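Tail lysozyme, putative (Geobacter sulfurreducens, PDB 2IA7) is of unknown function but probably serves as a structural component of a contractile tail-like baseplate, much as gp25 does in phage. Local coordinates at residues 32-35 against 36-40. Sequence-based numbering, arbitrary orientation. Where two conformers were deposited one is given.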
loop_
_atom_site.group_PDB
_atom_site.type_symbol
_atom_site.label_atom_id
_atom_site.label_comp_id
_atom_site.label_asym_id
_atom_site.label_seq_id
_atom_site.Cartn_x
_atom_site.Cartn_y
_atom_site.Cartn_z
ATOM N N GLU A 32 6.882 -13.671 3.627
ATOM C CA GLU A 32 5.452 -13.692 3.811
ATOM C C GLU A 32 5.051 -12.688 4.844
ATOM O O GLU A 32 4.032 -12.016 4.677
ATOM C CB GLU A 32 4.977 -15.081 4.225
ATOM C CG GLU A 32 5.375 -16.199 3.203
ATOM C CD GLU A 32 5.409 -17.619 3.798
ATOM O OE1 GLU A 32 4.327 -18.257 3.787
ATOM O OE2 GLU A 32 6.505 -18.088 4.254
ATOM N N ASP A 33 5.801 -12.549 5.924
ATOM C CA ASP A 33 5.528 -11.493 6.911
ATOM C C ASP A 33 5.608 -10.089 6.304
ATOM O O ASP A 33 4.848 -9.248 6.681
ATOM C CB ASP A 33 6.498 -11.597 8.069
ATOM C CG ASP A 33 6.135 -10.687 9.227
ATOM O OD1 ASP A 33 5.089 -10.917 9.865
ATOM O OD2 ASP A 33 6.881 -9.755 9.537
ATOM N N ILE A 34 6.557 -9.865 5.386
ATOM C CA ILE A 34 6.696 -8.597 4.673
ATOM C C ILE A 34 5.478 -8.310 3.825
ATOM O O ILE A 34 4.948 -7.192 3.828
ATOM C CB ILE A 34 7.983 -8.604 3.835
ATOM C CG1 ILE A 34 9.171 -8.467 4.781
ATOM C CG2 ILE A 34 7.973 -7.453 2.796
ATOM C CD1 ILE A 34 10.497 -8.741 4.085
ATOM N N ALA A 35 5.011 -9.307 3.059
ATOM C CA ALA A 35 3.821 -9.115 2.230
ATOM C C ALA A 35 2.607 -8.767 3.085
ATOM O O ALA A 35 1.887 -7.812 2.806
ATOM C CB ALA A 35 3.542 -10.344 1.395
ATOM N N GLU A 36 2.472 -9.463 4.211
ATOM C CA GLU A 36 1.398 -9.159 5.152
ATOM C C GLU A 36 1.528 -7.755 5.744
ATOM O O GLU A 36 0.557 -7.041 5.869
ATOM C CB GLU A 36 1.371 -10.219 6.238
ATOM C CG GLU A 36 0.218 -10.099 7.179
ATOM C CD GLU A 36 0.263 -11.175 8.239
ATOM O OE1 GLU A 36 0.954 -10.965 9.235
ATOM O OE2 GLU A 36 -0.369 -12.229 8.045
ATOM N N SER A 37 2.740 -7.400 6.119
ATOM C CA SER A 37 3.041 -6.072 6.652
ATOM C C SER A 37 2.664 -4.939 5.666
ATOM O O SER A 37 2.008 -3.966 6.045
ATOM C CB SER A 37 4.522 -5.951 7.031
ATOM O OG SER A 37 4.805 -4.609 7.419
ATOM N N ILE A 38 3.046 -5.097 4.407
ATOM C CA ILE A 38 2.650 -4.191 3.358
ATOM C C ILE A 38 1.124 -4.033 3.331
ATOM O O ILE A 38 0.610 -2.911 3.358
ATOM C CB ILE A 38 3.140 -4.618 1.973
ATOM C CG1 ILE A 38 4.670 -4.473 1.909
ATOM C CG2 ILE A 38 2.546 -3.736 0.903
ATOM C CD1 ILE A 38 5.288 -5.190 0.680
ATOM N N ARG A 39 0.423 -5.127 3.392
ATOM C CA ARG A 39 -1.028 -5.049 3.362
ATOM C C ARG A 39 -1.604 -4.378 4.583
ATOM O O ARG A 39 -2.607 -3.681 4.503
ATOM C CB ARG A 39 -1.643 -6.433 3.151
ATOM C CG ARG A 39 -1.293 -7.064 1.804
ATOM C CD ARG A 39 -1.970 -8.406 1.565
ATOM N NE ARG A 39 -1.639 -9.501 2.484
ATOM C CZ ARG A 39 -0.720 -10.458 2.293
ATOM N NH1 ARG A 39 -0.050 -10.591 1.159
ATOM N NH2 ARG A 39 -0.608 -11.401 3.218
ATOM N N ILE A 40 -1.030 -4.664 5.755
ATOM C CA ILE A 40 -1.446 -4.006 7.006
ATOM C C ILE A 40 -1.246 -2.522 6.939
ATOM O O ILE A 40 -2.144 -1.755 7.255
ATOM C CB ILE A 40 -0.724 -4.584 8.226
ATOM C CG1 ILE A 40 -1.159 -6.032 8.479
ATOM C CG2 ILE A 40 -0.971 -3.786 9.464
ATOM C CD1 ILE A 40 -0.215 -6.792 9.399
HETATM O O HOH W 1 1.727 -13.200 3.458
HETATM O O HOH W 2 2.980 -8.852 9.332
#
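Arg39 folds back over Ala35 one turn earlier in helix 30-42, a local contact between successive turns near the N-terminal end of the modelled chain. The bend at chi3 (-62°) lays the guanidinium over the backbone, with Ala35 O over one face, displaced toward the rim, 3.6 Å from the plane, and brings Arg39 NH1 within 3.6 Å of Ala35 CB. Arg39 NH2 then donates to a water that in turn donates to Glu32 O. Glu32 O also accepts the hydrogen of Glu36 N, at 3.0 Å, the first of four i to i+4 alpha-helical bonds from 36-39 back to 32-35; the straightest, Ile38 N to Ile34 O, has an N-H...O angle of 172°.

In this gp25-like fold the helix lies beside a three-stranded antiparallel sheet. Ile34 and Ile38 face the sheet, meeting through Ile34 CG2 and Ile38 CD1 at 4.1 Å, and both touch Tyr113 and Ile90.

Along another side, Asp33 OD1 and Glu36 OE1 stand 4.2 Å apart, their carboxylate planes turned 69° from each other. A water within hydrogen-bonding distance of both, 3.0 Å from Asp33 OD1, probably eases the repulsion, as should the salt bridge from Asp33 OD2 to Arg89.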